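PDB 3OS7: galactose mutarotase-like protein from Clostridium acetobutylicum, which probably binds a carbohydrate and may interconvert the anomers of an aldose, as aldose 1-epimerases do. Local coordinates for residues Thr46-Thr51 and Leu336-Met341; Asp85-Leu90 and Thr94-Ile99; Val287-Met292 and Tyr297-Pro302. All blocks are in the same frame, centred on the assembly; numbering follows the deposited sequence.

Overall arrangement
About half of the chain is antiparallel strand and very little is helix, as fits the galactose mutarotase family. Contact 1 closes a loop of nearly the whole chain, tying a five-strand N-terminal sheet to strand 329-340 at the chain's end. Contacts 2 and 3, both local hairpins, follow in series inside that loop. Contacts 1 and 3 reach the same extensive system of antiparallel strands (329-340, 285-289, 297-303); contact 2 lies in a separate three-strand sheet. Contacts 1 and 2 sit on opposite sides of the chain's centre, their centres about 42 Å apart. Contact 3 is the most central. Nearest atoms are about 8 Å (1 and 3), 16 Å (2 and 3) and 27 Å (1 and 2) apart.

Contact 1: Thr46-Thr51 and Leu336-Met341; sequences TNKGVT and LYIENM
Val50 and Ile338 meet tip to tip, and their methyl groups make the tight part of this contact. CG1 of Val50 lies 3.5 Å from CD1 of Ile338, closer than carbons usually pack, and the same CD1 is 3.6 Å from CB of Val50. The ethyl arm of Ile338 therefore ends against the root of the valine as well as against one of its branches. It gets there because CG1 of Ile338 stands anti to the carbonyl carbon (chi1 -55°) and the arm then runs on nearly extended. Both residues are buried: Phe192 and Ile193 also pack on Val50, while Ile52 and Thr273 touch Ile338.

No direct hydrogen bond joins the segments, whose nearest CA atoms, those of Val50 and Ile338, are 8.2 Å apart. The contact is thus packing between layers: strand 50-51 ends the five-strand antiparallel sheet that begins at 8-14, and 336-340 belongs to the C-terminal strand, which pairs with 273-279. A G1 beta bulge, in which Gly49 and Val50 both face Asp45, leads into strand 50-51.

On the solvent side the fit is looser. Lys48, extended beyond CG, runs antiparallel alongside the Ile338 side chain, its CD 4.2 Å from CG2 of Ile338. Its NZ stays 4.0 Å from Ile338 O, but reaches the C-terminal strand through a water. That water accepts from Lys48 NZ at 3.0 Å and donates to Asn340 OD1 at 2.6 Å.

Contact 2: Asp85-Leu90 and Thr94-Ile99; sequences DGTFKL and TYKFPI
Backbone bonds tie Phe88 and Tyr95 together in both directions. Tyr95 N gives to Phe88 O at 2.9 Å, and Phe88 N returns a bond to Tyr95 O. That oxygen is gripped twice, for Thr87 OG1 donates to it as well, at 2.7 Å and from 28° outside the carbonyl plane. The hydroxyl reaches the partner strand because chi1 of Thr87, -171°, turns OG1 away from the backbone N. Beyond the paired strands Phe97 N adds a short bond to Gly86 O, 2.7 Å.

These bonds build an antiparallel beta hairpin, strand 82-90 with 93-96, in a three-strand sheet whose other edge is 106-108. Phe88 and Tyr95 form its hydrogen-bonded pair; Thr87 with Lys96 and Lys89 with Thr94 are non-hydrogen-bonded pairs whose side chains occupy the other face.

Aromatic packing fills the Phe88 face. The Phe88 and Tyr95 rings are nearly parallel, 15° apart, but slid so far that they barely overlap; the close approach is Phe88 CE2 to Tyr95 CD1, 3.4 Å. Tyr95 CB instead makes a CH-pi contact over the Phe88 face, 4.0 Å from the ring centroid. Phe97 meets the Phe88 ring obliquely, and Pro179 packs on both Phe88 and Tyr95, whose hydroxyl bonds His149.

A water mediates at the turn-distal end, donating to Asp85 O and Phe97 O and accepting from Lys96 NZ at 3.1 Å.

Contact 3: Val287-Met292 and Tyr297-Pro302; sequences VIWNDM and YACIEP
Tyr297 OH donates to Asp291 OD2 at 2.7 Å, the shortest polar bond between the two segments. It meets the anti side of the carboxylate, 23° out of its plane, and the carboxylate stands almost square to the phenol ring. The bond closes the loop end of an antiparallel beta hairpin, strand 285-289 with 297-303, deep in the mutarotase-like fold; on their outer sides these strands pair with 246-256 and 178-189. Two pairs of backbone bonds join the strands, Val287 with Glu301 and Trp289 with Cys299. Past them a water donates to both Asn290 O and Tyr297 O, bridging two acceptors that cannot bond each other.

Val287, Trp289, Cys299 and Glu301 share one face of the hairpin. The extended Glu301 chain lies across Val287, its OE1 3.8 Å from CG1 of Val287, and its OE2 lies 3.7 Å from Trp289 CB. With chi1 171° and chi2 75° the indole lies beside Tyr297. There Trp289 CZ3 comes within 3.5 Å of Tyr297 OH, and Arg54 makes a cation-pi contact with the tyrosine. A bound tartaric acid, probably from the crystallisation liquor, lies about 3 Å from the Trp289 side chain, which may mark a pocket. At the indole's edge, near its plane, Cys299 SG sits 3.8 Å from Trp289 CE3.

Contact 1: Thr46-Thr51 and Leu336-Met341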
ATOM      1  N   THR A  46      20.139   7.950   4.041  1.00 31.45           N
ATOM      2  CA  THR A  46      21.464   7.627   3.509  1.00 33.12           C
ATOM      3  C   THR A  46      22.518   7.527   4.637  1.00 34.12           C
ATOM      4  O   THR A  46      23.412   6.683   4.567  1.00 33.57           O
ATOM      5  CB  THR A  46      21.909   8.621   2.410  1.00 35.31           C
ATOM      6  OG1 THR A  46      21.904   9.944   2.938  1.00 35.64           O
ATOM      7  CG2 THR A  46      20.960   8.558   1.214  1.00 33.48           C
ATOM      8  N   ASN A  47      22.387   8.336   5.689  1.00 33.76           N
ATOM      9  CA  ASN A  47      23.357   8.274   6.795  1.00 34.80           C
ATOM     10  C   ASN A  47      23.255   6.979   7.611  1.00 34.58           C
ATOM     11  O   ASN A  47      24.228   6.560   8.217  1.00 33.40           O
ATOM     12  CB  ASN A  47      23.210   9.478   7.731  1.00 36.52           C
ATOM     13  CG  ASN A  47      23.733  10.781   7.111  1.00 41.63           C
ATOM     14  OD1 ASN A  47      24.536  10.774   6.165  1.00 44.34           O
ATOM     15  ND2 ASN A  47      23.271  11.908   7.647  1.00 45.49           N
ATOM     16  N   LYS A  48      22.077   6.359   7.649  1.00 32.28           N
ATOM     17  CA  LYS A  48      21.934   5.059   8.309  1.00 30.64           C
ATOM     18  C   LYS A  48      22.184   3.905   7.349  1.00 29.45           C
ATOM     19  O   LYS A  48      22.283   2.765   7.770  1.00 29.32           O
ATOM     20  CB  LYS A  48      20.551   4.925   8.944  1.00 31.99           C
ATOM     21  CG  LYS A  48      20.317   5.864  10.109  1.00 31.57           C
ATOM     22  CD  LYS A  48      18.989   5.552  10.768  1.00 41.02           C
ATOM     23  CE  LYS A  48      18.679   6.516  11.909  1.00 44.80           C
ATOM     24  NZ  LYS A  48      17.469   6.063  12.678  1.00 48.32           N
ATOM     25  N   GLY A  49      22.274   4.204   6.059  1.00 26.67           N
ATOM     26  CA  GLY A  49      22.444   3.190   5.045  1.00 25.31           C
ATOM     27  C   GLY A  49      21.202   2.337   4.819  1.00 22.78           C
ATOM     28  O   GLY A  49      21.314   1.174   4.409  1.00 23.15           O
ATOM     29  N   VAL A  50      20.024   2.896   5.085  1.00 19.12           N
ATOM     30  CA  VAL A  50      18.781   2.122   5.010  1.00 18.91           C
ATOM     31  C   VAL A  50      17.993   2.605   3.809  1.00 20.70           C
ATOM     32  O   VAL A  50      17.852   3.830   3.607  1.00 21.46           O
ATOM     33  CB  VAL A  50      17.939   2.250   6.279  1.00 20.35           C
ATOM     34  CG1 VAL A  50      16.553   1.625   6.086  1.00 21.62           C
ATOM     35  CG2 VAL A  50      18.671   1.611   7.475  1.00 21.05           C
ATOM     36  N   THR A  51      17.527   1.658   2.987  1.00 18.79           N
ATOM     37  CA  THR A  51      16.582   1.965   1.927  1.00 17.03           C
ATOM     38  C   THR A  51      15.362   1.058   2.114  1.00 17.38           C
ATOM     39  O   THR A  51      15.443  -0.168   2.006  1.00 16.92           O
ATOM     40  CB  THR A  51      17.178   1.894   0.495  1.00 18.04           C
ATOM     41  OG1 THR A  51      16.128   2.101  -0.455  1.00 21.35           O
ATOM     42  CG2 THR A  51      17.856   0.575   0.215  1.00 19.20           C
ATOM     43  N   LEU A 336       5.924   5.459   7.778  1.00 12.69           N
ATOM     44  CA  LEU A 336       7.072   4.589   7.577  1.00 13.26           C
ATOM     45  C   LEU A 336       8.283   5.292   8.206  1.00 14.13           C
ATOM     46  O   LEU A 336       8.551   6.448   7.911  1.00 14.48           O
ATOM     47  CB  LEU A 336       7.320   4.397   6.084  1.00 12.41           C
ATOM     48  CG  LEU A 336       6.434   3.421   5.357  1.00 14.69           C
ATOM     49  CD1 LEU A 336       6.690   3.544   3.827  1.00 22.02           C
ATOM     50  CD2 LEU A 336       6.726   2.000   5.827  1.00 20.56           C
ATOM     51  N   TYR A 337       9.009   4.577   9.051  1.00 14.52           N
ATOM     52  CA  TYR A 337      10.182   5.130   9.728  1.00 15.56           C
ATOM     53  C   TYR A 337      11.135   4.030  10.141  1.00 14.54           C
ATOM     54  O   TYR A 337      10.794   2.843  10.118  1.00 14.14           O
ATOM     55  CB  TYR A 337       9.790   5.965  10.963  1.00 14.45           C
ATOM     56  CG  TYR A 337       8.793   5.353  11.933  1.00 17.53           C
ATOM     57  CD1 TYR A 337       7.433   5.455  11.699  1.00 19.22           C
ATOM     58  CD2 TYR A 337       9.215   4.743  13.132  1.00 18.13           C
ATOM     59  CE1 TYR A 337       6.508   4.921  12.590  1.00 23.42           C
ATOM     60  CE2 TYR A 337       8.305   4.231  14.025  1.00 17.23           C
ATOM     61  CZ  TYR A 337       6.946   4.309  13.748  1.00 22.01           C
ATOM     62  OH  TYR A 337       5.987   3.814  14.612  1.00 24.32           O
ATOM     63  N   ILE A 338      12.324   4.439  10.542  1.00 14.29           N
ATOM     64  CA  ILE A 338      13.384   3.529  10.962  1.00 17.63           C
ATOM     65  C   ILE A 338      13.672   3.805  12.429  1.00 18.03           C
ATOM     66  O   ILE A 338      13.676   4.968  12.870  1.00 18.31           O
ATOM     67  CB  ILE A 338      14.686   3.798  10.144  1.00 18.17           C
ATOM     68  CG1 ILE A 338      14.408   3.721   8.646  1.00 19.45           C
ATOM     69  CG2 ILE A 338      15.819   2.822  10.557  1.00 20.91           C
ATOM     70  CD1 ILE A 338      15.449   4.462   7.766  1.00 23.38           C
ATOM     71  N   GLU A 339      13.927   2.755  13.199  1.00 18.50           N
ATOM     72  CA  GLU A 339      14.314   2.970  14.599  1.00 21.12           C
ATOM     73  C   GLU A 339      15.335   1.946  15.043  1.00 22.74           C
ATOM     74  O   GLU A 339      15.501   0.887  14.405  1.00 20.46           O
ATOM     75  CB  GLU A 339      13.075   3.018  15.515  1.00 24.40           C
ATOM     76  CG  GLU A 339      12.303   1.757  15.548  1.00 23.18           C
ATOM     77  CD  GLU A 339      11.020   1.796  16.382  1.00 22.07           C
ATOM     78  OE1 GLU A 339      10.407   2.862  16.596  1.00 25.57           O
ATOM     79  OE2 GLU A 339      10.605   0.693  16.798  1.00 21.86           O
ATOM     80  N   ASN A 340      16.054   2.294  16.107  1.00 22.54           N
ATOM     81  CA  ASN A 340      17.028   1.384  16.718  1.00 26.96           C
ATOM     82  C   ASN A 340      16.290   0.330  17.481  1.00 26.34           C
ATOM     83  O   ASN A 340      15.232   0.602  18.012  1.00 29.76           O
ATOM     84  CB  ASN A 340      17.947   2.134  17.688  1.00 28.68           C
ATOM     85  CG  ASN A 340      18.816   3.136  16.999  1.00 32.26           C
ATOM     86  OD1 ASN A 340      19.091   3.017  15.808  1.00 40.96           O
ATOM     87  ND2 ASN A 340      19.247   4.159  17.740  1.00 44.06           N
HETATM   88  N   MSE A 341      16.829  -0.872  17.529  1.00 28.65           N
HETATM   89  CA  MSE A 341      16.252  -1.931  18.352  1.00 31.99           C
HETATM   90  C   MSE A 341      16.943  -1.961  19.705  1.00 38.69           C
HETATM   91  O   MSE A 341      18.024  -1.391  19.888  1.00 42.88           O
HETATM   92  OXT MSE A 341      16.446  -2.580  20.650  1.00 43.81           O
HETATM   93  CB  MSE A 341      16.408  -3.291  17.660  1.00 30.99           C
HETATM   94  CG  MSE A 341      15.673  -3.371  16.343  1.00 26.20           C
HETATM   95 SE   MSE A 341      15.903  -5.008  15.382  0.75 22.67          SE
HETATM   96  CE  MSE A 341      15.549  -6.323  16.808  1.00 33.44           C
TER
HETATM   97  O   HOH W   1      17.859   3.197  13.469  1.00 31.07           O

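Contact 2: Asp85-Leu90 and Thr94-Ile99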
ATOM      1  N   ASP A  85     -15.222 -12.546 -10.458  1.00 15.78           N
ATOM      2  CA  ASP A  85     -15.832 -12.380 -11.798  1.00 15.52           C
ATOM      3  C   ASP A  85     -15.923 -10.928 -12.261  1.00 16.32           C
ATOM      4  O   ASP A  85     -16.640 -10.612 -13.212  1.00 16.60           O
ATOM      5  CB  ASP A  85     -17.236 -13.048 -11.874  1.00 16.12           C
ATOM      6  CG  ASP A  85     -17.198 -14.551 -11.771  1.00 22.27           C
ATOM      7  OD1 ASP A  85     -16.124 -15.162 -11.982  1.00 22.69           O
ATOM      8  OD2 ASP A  85     -18.263 -15.139 -11.452  1.00 24.66           O
ATOM      9  N   GLY A  86     -15.182 -10.038 -11.607  1.00 13.81           N
ATOM     10  CA  GLY A  86     -15.209  -8.623 -11.903  1.00 12.51           C
ATOM     11  C   GLY A  86     -16.552  -7.951 -11.695  1.00 15.33           C
ATOM     12  O   GLY A  86     -16.841  -6.934 -12.346  1.00 17.57           O
ATOM     13  N   THR A  87     -17.390  -8.502 -10.818  1.00 12.58           N
ATOM     14  CA  THR A  87     -18.748  -7.963 -10.688  1.00 14.46           C
ATOM     15  C   THR A  87     -19.247  -8.013  -9.264  1.00 14.12           C
ATOM     16  O   THR A  87     -18.892  -8.897  -8.480  1.00 13.75           O
ATOM     17  CB  THR A  87     -19.758  -8.679 -11.654  1.00 15.98           C
ATOM     18  OG1 THR A  87     -21.042  -8.006 -11.672  1.00 19.61           O
ATOM     19  CG2 THR A  87     -19.945 -10.128 -11.275  1.00 20.73           C
ATOM     20  N   PHE A  88     -20.055  -7.017  -8.928  1.00 12.33           N
ATOM     21  CA  PHE A  88     -20.724  -6.979  -7.611  1.00 11.65           C
ATOM     22  C   PHE A  88     -21.936  -6.083  -7.758  1.00 13.54           C
ATOM     23  O   PHE A  88     -22.052  -5.358  -8.734  1.00 13.42           O
ATOM     24  CB  PHE A  88     -19.811  -6.482  -6.474  1.00 13.43           C
ATOM     25  CG  PHE A  88     -19.367  -5.034  -6.591  1.00 12.21           C
ATOM     26  CD1 PHE A  88     -18.211  -4.702  -7.270  1.00 14.28           C
ATOM     27  CD2 PHE A  88     -20.107  -4.002  -6.022  1.00 11.70           C
ATOM     28  CE1 PHE A  88     -17.784  -3.395  -7.349  1.00 14.53           C
ATOM     29  CE2 PHE A  88     -19.690  -2.687  -6.112  1.00 15.29           C
ATOM     30  CZ  PHE A  88     -18.533  -2.380  -6.789  1.00 14.93           C
ATOM     31  N   LYS A  89     -22.819  -6.142  -6.776  1.00 14.55           N
ATOM     32  CA  LYS A  89     -23.984  -5.271  -6.714  1.00 17.46           C
ATOM     33  C   LYS A  89     -23.916  -4.315  -5.523  1.00 15.56           C
ATOM     34  O   LYS A  89     -23.387  -4.651  -4.452  1.00 16.15           O
ATOM     35  CB  LYS A  89     -25.258  -6.123  -6.629  1.00 18.15           C
ATOM     36  CG  LYS A  89     -25.468  -6.937  -7.867  1.00 24.22           C
ATOM     37  CD  LYS A  89     -26.799  -7.581  -7.946  1.00 27.63           C
ATOM     38  CE  LYS A  89     -27.857  -6.605  -8.397  1.00 30.61           C
ATOM     39  NZ  LYS A  89     -29.136  -7.285  -8.267  1.00 30.96           N
ATOM     40  N   LEU A  90     -24.491  -3.142  -5.712  1.00 16.73           N
ATOM     41  CA  LEU A  90     -24.769  -2.237  -4.600  1.00 17.63           C
ATOM     42  C   LEU A  90     -26.231  -1.832  -4.748  1.00 16.38           C
ATOM     43  O   LEU A  90     -26.610  -1.168  -5.709  1.00 15.05           O
ATOM     44  CB  LEU A  90     -23.823  -1.033  -4.602  1.00 17.60           C
ATOM     45  CG  LEU A  90     -23.983  -0.060  -3.435  1.00 23.46           C
ATOM     46  CD1 LEU A  90     -23.601  -0.765  -2.123  1.00 24.32           C
ATOM     47  CD2 LEU A  90     -23.182   1.226  -3.623  1.00 23.31           C
ATOM     48  N   THR A  94     -25.695  -2.978 -10.679  1.00 17.29           N
ATOM     49  CA  THR A  94     -24.664  -3.971 -10.970  1.00 16.46           C
ATOM     50  C   THR A  94     -23.447  -3.281 -11.560  1.00 17.03           C
ATOM     51  O   THR A  94     -23.552  -2.497 -12.509  1.00 19.29           O
ATOM     52  CB  THR A  94     -25.155  -5.040 -11.986  1.00 19.75           C
ATOM     53  OG1 THR A  94     -26.340  -5.674 -11.503  1.00 24.03           O
ATOM     54  CG2 THR A  94     -24.093  -6.116 -12.234  1.00 25.35           C
ATOM     55  N   TYR A  95     -22.293  -3.573 -10.984  1.00 15.28           N
ATOM     56  CA  TYR A  95     -21.011  -3.131 -11.487  1.00 12.86           C
ATOM     57  C   TYR A  95     -20.367  -4.333 -12.162  1.00 15.19           C
ATOM     58  O   TYR A  95     -20.339  -5.433 -11.593  1.00 14.51           O
ATOM     59  CB  TYR A  95     -20.156  -2.669 -10.313  1.00 15.83           C
ATOM     60  CG  TYR A  95     -20.647  -1.398  -9.681  1.00 14.07           C
ATOM     61  CD1 TYR A  95     -21.611  -1.424  -8.681  1.00 15.80           C
ATOM     62  CD2 TYR A  95     -20.164  -0.172 -10.093  1.00 18.53           C
ATOM     63  CE1 TYR A  95     -22.089  -0.263  -8.117  1.00 12.22           C
ATOM     64  CE2 TYR A  95     -20.619   0.985  -9.536  1.00 20.38           C
ATOM     65  CZ  TYR A  95     -21.579   0.938  -8.539  1.00 18.49           C
ATOM     66  OH  TYR A  95     -22.041   2.108  -7.977  1.00 17.95           O
ATOM     67  N   LYS A  96     -19.872  -4.142 -13.375  1.00 16.51           N
ATOM     68  CA  LYS A  96     -19.221  -5.218 -14.107  1.00 19.41           C
ATOM     69  C   LYS A  96     -17.970  -4.655 -14.790  1.00 19.00           C
ATOM     70  O   LYS A  96     -18.060  -3.746 -15.614  1.00 17.14           O
ATOM     71  CB  LYS A  96     -20.192  -5.842 -15.097  1.00 21.87           C
ATOM     72  CG  LYS A  96     -19.695  -7.140 -15.721  1.00 23.77           C
ATOM     73  CD  LYS A  96     -20.649  -7.595 -16.824  1.00 33.68           C
ATOM     74  CE  LYS A  96     -20.489  -9.062 -17.136  1.00 39.87           C
ATOM     75  NZ  LYS A  96     -19.071  -9.384 -17.400  1.00 43.87           N
ATOM     76  N   PHE A  97     -16.809  -5.178 -14.401  1.00 16.39           N
ATOM     77  CA  PHE A  97     -15.524  -4.694 -14.906  1.00 17.91           C
ATOM     78  C   PHE A  97     -14.875  -5.724 -15.804  1.00 17.84           C
ATOM     79  O   PHE A  97     -15.057  -6.916 -15.600  1.00 17.14           O
ATOM     80  CB  PHE A  97     -14.570  -4.415 -13.746  1.00 18.52           C
ATOM     81  CG  PHE A  97     -15.157  -3.593 -12.638  1.00 17.90           C
ATOM     82  CD1 PHE A  97     -16.066  -2.570 -12.900  1.00 14.83           C
ATOM     83  CD2 PHE A  97     -14.747  -3.804 -11.330  1.00 22.38           C
ATOM     84  CE1 PHE A  97     -16.589  -1.809 -11.876  1.00 13.47           C
ATOM     85  CE2 PHE A  97     -15.280  -3.038 -10.287  1.00 21.06           C
ATOM     86  CZ  PHE A  97     -16.194  -2.030 -10.565  1.00 18.30           C
ATOM     87  N   PRO A  98     -14.088  -5.282 -16.790  1.00 20.48           N
ATOM     88  CA  PRO A  98     -13.393  -6.269 -17.624  1.00 20.25           C
ATOM     89  C   PRO A  98     -12.406  -7.085 -16.789  1.00 19.36           C
ATOM     90  O   PRO A  98     -11.789  -6.527 -15.919  1.00 24.07           O
ATOM     91  CB  PRO A  98     -12.657  -5.401 -18.646  1.00 21.74           C
ATOM     92  CG  PRO A  98     -13.438  -4.146 -18.714  1.00 26.16           C
ATOM     93  CD  PRO A  98     -13.959  -3.918 -17.329  1.00 22.72           C
ATOM     94  N   ILE A  99     -12.268  -8.374 -17.071  1.00 16.52           N
ATOM     95  CA  ILE A  99     -11.398  -9.266 -16.308  1.00 16.80           C
ATOM     96  C   ILE A  99      -9.918  -8.944 -16.587  1.00 19.44           C
ATOM     97  O   ILE A  99      -9.473  -9.009 -17.737  1.00 14.45           O
ATOM     98  CB  ILE A  99     -11.713 -10.748 -16.684  1.00 17.24           C
ATOM     99  CG1 ILE A  99     -13.137 -11.104 -16.281  1.00 17.26           C
ATOM    100  CG2 ILE A  99     -10.690 -11.750 -16.087  1.00 14.31           C
ATOM    101  CD1 ILE A  99     -13.407 -10.892 -14.744  1.00 16.20           C
TER
HETATM  102  O   HOH W   2     -16.588  -8.919 -15.655  1.00 32.19           O

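Contact 3: Val287-Met292 and Tyr297-Pro302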
ATOM      1  N   VAL A 287      -2.691  -8.192   3.396  1.00  9.45           N
ATOM      2  CA  VAL A 287      -2.165  -9.313   2.628  1.00  9.03           C
ATOM      3  C   VAL A 287      -0.653  -9.220   2.718  1.00  8.94           C
ATOM      4  O   VAL A 287      -0.078  -8.145   2.586  1.00 12.24           O
ATOM      5  CB  VAL A 287      -2.634  -9.308   1.165  1.00 13.18           C
ATOM      6  CG1 VAL A 287      -1.803 -10.300   0.313  1.00 12.44           C
ATOM      7  CG2 VAL A 287      -4.137  -9.593   1.103  1.00 14.54           C
ATOM      8  N   ILE A 288      -0.012 -10.344   3.028  1.00 11.23           N
ATOM      9  CA  ILE A 288       1.428 -10.432   2.947  1.00 11.43           C
ATOM     10  C   ILE A 288       1.718 -11.413   1.809  1.00 12.26           C
ATOM     11  O   ILE A 288       1.159 -12.508   1.761  1.00 12.91           O
ATOM     12  CB  ILE A 288       2.120 -10.841   4.265  1.00 12.86           C
ATOM     13  CG1 ILE A 288       3.637 -10.985   4.034  1.00 14.74           C
ATOM     14  CG2 ILE A 288       1.484 -12.116   4.913  1.00 12.52           C
ATOM     15  CD1 ILE A 288       4.462 -11.110   5.266  1.00 16.92           C
ATOM     16  N   TRP A 289       2.583 -11.001   0.896  1.00 12.18           N
ATOM     17  CA  TRP A 289       2.934 -11.785  -0.273  1.00 13.40           C
ATOM     18  C   TRP A 289       4.401 -11.513  -0.572  1.00 14.49           C
ATOM     19  O   TRP A 289       4.768 -10.361  -0.780  1.00 13.44           O
ATOM     20  CB  TRP A 289       2.068 -11.378  -1.457  1.00 14.53           C
ATOM     21  CG  TRP A 289       2.485 -11.971  -2.777  1.00 14.15           C
ATOM     22  CD1 TRP A 289       2.295 -13.253  -3.200  1.00 20.14           C
ATOM     23  CD2 TRP A 289       3.132 -11.279  -3.869  1.00 16.89           C
ATOM     24  NE1 TRP A 289       2.793 -13.407  -4.484  1.00 21.11           N
ATOM     25  CE2 TRP A 289       3.304 -12.207  -4.911  1.00 23.71           C
ATOM     26  CE3 TRP A 289       3.608  -9.964  -4.049  1.00 16.05           C
ATOM     27  CZ2 TRP A 289       3.919 -11.865  -6.124  1.00 21.26           C
ATOM     28  CZ3 TRP A 289       4.216  -9.633  -5.248  1.00 20.63           C
ATOM     29  CH2 TRP A 289       4.371 -10.581  -6.262  1.00 19.58           C
ATOM     30  N   ASN A 290       5.230 -12.551  -0.574  1.00 13.53           N
ATOM     31  CA  ASN A 290       6.671 -12.339  -0.747  1.00 15.39           C
ATOM     32  C   ASN A 290       7.225 -12.797  -2.112  1.00 16.89           C
ATOM     33  O   ASN A 290       8.427 -12.944  -2.228  1.00 16.89           O
ATOM     34  CB  ASN A 290       7.457 -13.001   0.378  1.00 15.18           C
ATOM     35  CG  ASN A 290       7.355 -14.525   0.353  1.00 13.36           C
ATOM     36  OD1 ASN A 290       6.614 -15.091  -0.460  1.00 13.78           O
ATOM     37  ND2 ASN A 290       8.088 -15.195   1.259  1.00 15.11           N
ATOM     38  N   ASP A 291       6.345 -13.032  -3.098  1.00 15.15           N
ATOM     39  CA  ASP A 291       6.748 -13.397  -4.452  1.00 18.38           C
ATOM     40  C   ASP A 291       7.747 -14.569  -4.436  1.00 18.20           C
ATOM     41  O   ASP A 291       8.810 -14.472  -5.016  1.00 19.10           O
ATOM     42  CB  ASP A 291       7.348 -12.174  -5.162  1.00 17.37           C
ATOM     43  CG  ASP A 291       7.385 -12.323  -6.694  1.00 22.28           C
ATOM     44  OD1 ASP A 291       7.006 -13.397  -7.214  1.00 21.64           O
ATOM     45  OD2 ASP A 291       7.797 -11.353  -7.384  1.00 19.80           O
HETATM   46  N   MSE A 292       7.377 -15.638  -3.722  1.00 19.49           N
HETATM   47  CA  MSE A 292       8.169 -16.861  -3.524  1.00 21.43           C
HETATM   48  C   MSE A 292       9.296 -16.746  -2.488  1.00 21.36           C
HETATM   49  O   MSE A 292       9.827 -17.764  -2.076  1.00 20.27           O
HETATM   50  CB  MSE A 292       8.727 -17.414  -4.846  1.00 22.12           C
HETATM   51  CG  MSE A 292       7.720 -17.621  -5.948  1.00 26.66           C
HETATM   52 SE   MSE A 292       6.167 -18.670  -5.402  0.75 28.61          SE
HETATM   53  CE  MSE A 292       6.965 -20.463  -5.390  1.00 33.81           C
ATOM     54  N   TYR A 297      12.656  -9.059  -1.597  1.00 16.24           N
ATOM     55  CA  TYR A 297      11.592  -8.138  -1.208  1.00 14.55           C
ATOM     56  C   TYR A 297      10.367  -8.885  -0.722  1.00 15.64           C
ATOM     57  O   TYR A 297      10.227 -10.100  -0.919  1.00 16.11           O
ATOM     58  CB  TYR A 297      11.229  -7.189  -2.366  1.00 14.11           C
ATOM     59  CG  TYR A 297      10.258  -7.703  -3.403  1.00 16.42           C
ATOM     60  CD1 TYR A 297      10.651  -8.604  -4.395  1.00 16.02           C
ATOM     61  CD2 TYR A 297       8.960  -7.213  -3.454  1.00 16.76           C
ATOM     62  CE1 TYR A 297       9.744  -9.049  -5.357  1.00 14.68           C
ATOM     63  CE2 TYR A 297       8.078  -7.618  -4.408  1.00 18.80           C
ATOM     64  CZ  TYR A 297       8.448  -8.548  -5.355  1.00 16.37           C
ATOM     65  OH  TYR A 297       7.517  -8.917  -6.298  1.00 17.05           O
ATOM     66  N   ALA A 298       9.487  -8.151  -0.065  1.00 14.92           N
ATOM     67  CA  ALA A 298       8.197  -8.679   0.310  1.00 13.88           C
ATOM     68  C   ALA A 298       7.196  -7.545   0.269  1.00 13.05           C
ATOM     69  O   ALA A 298       7.538  -6.402   0.567  1.00 12.89           O
ATOM     70  CB  ALA A 298       8.227  -9.347   1.704  1.00 13.84           C
ATOM     71  N   CYS A 299       5.974  -7.882  -0.124  1.00 11.74           N
ATOM     72  CA  CYS A 299       4.853  -6.961  -0.059  1.00 10.70           C
ATOM     73  C   CYS A 299       4.004  -7.126   1.199  1.00 10.42           C
ATOM     74  O   CYS A 299       3.588  -8.232   1.575  1.00 13.10           O
ATOM     75  CB  CYS A 299       3.973  -7.086  -1.272  1.00 12.49           C
ATOM     76  SG  CYS A 299       4.868  -6.563  -2.801  1.00 16.68           S
ATOM     77  N   ILE A 300       3.722  -5.990   1.814  1.00 10.85           N
ATOM     78  CA  ILE A 300       2.920  -5.919   3.039  1.00 12.15           C
ATOM     79  C   ILE A 300       1.815  -4.923   2.728  1.00 11.55           C
ATOM     80  O   ILE A 300       2.078  -3.725   2.576  1.00 12.92           O
ATOM     81  CB  ILE A 300       3.782  -5.486   4.246  1.00 14.31           C
ATOM     82  CG1 ILE A 300       4.893  -6.501   4.507  1.00 16.76           C
ATOM     83  CG2 ILE A 300       2.882  -5.350   5.504  1.00 16.57           C
ATOM     84  CD1 ILE A 300       5.905  -6.053   5.628  1.00 23.17           C
ATOM     85  N   GLU A 301       0.591  -5.437   2.594  1.00 10.45           N
ATOM     86  CA  GLU A 301      -0.466  -4.796   1.827  1.00 10.12           C
ATOM     87  C   GLU A 301      -1.703  -4.490   2.694  1.00  9.92           C
ATOM     88  O   GLU A 301      -2.595  -5.304   2.793  1.00 12.06           O
ATOM     89  CB  GLU A 301      -0.846  -5.685   0.648  1.00 10.39           C
ATOM     90  CG  GLU A 301       0.364  -6.236  -0.175  1.00 16.27           C
ATOM     91  CD  GLU A 301      -0.074  -7.172  -1.320  1.00 22.66           C
ATOM     92  OE1 GLU A 301      -1.250  -7.130  -1.707  1.00 24.07           O
ATOM     93  OE2 GLU A 301       0.747  -7.961  -1.821  1.00 23.44           O
ATOM     94  N   PRO A 302      -1.749  -3.293   3.280  1.00 12.03           N
ATOM     95  CA  PRO A 302      -2.909  -2.910   4.065  1.00 11.98           C
ATOM     96  C   PRO A 302      -4.122  -2.686   3.187  1.00 12.56           C
ATOM     97  O   PRO A 302      -3.977  -2.240   2.046  1.00 12.89           O
ATOM     98  CB  PRO A 302      -2.474  -1.619   4.729  1.00 14.56           C
ATOM     99  CG  PRO A 302      -1.444  -1.056   3.863  1.00 17.44           C
ATOM    100  CD  PRO A 302      -0.723  -2.221   3.258  1.00  9.57           C
TER
HETATM  101  O   HOH W   3      11.009 -12.159  -2.726  1.00 20.98           O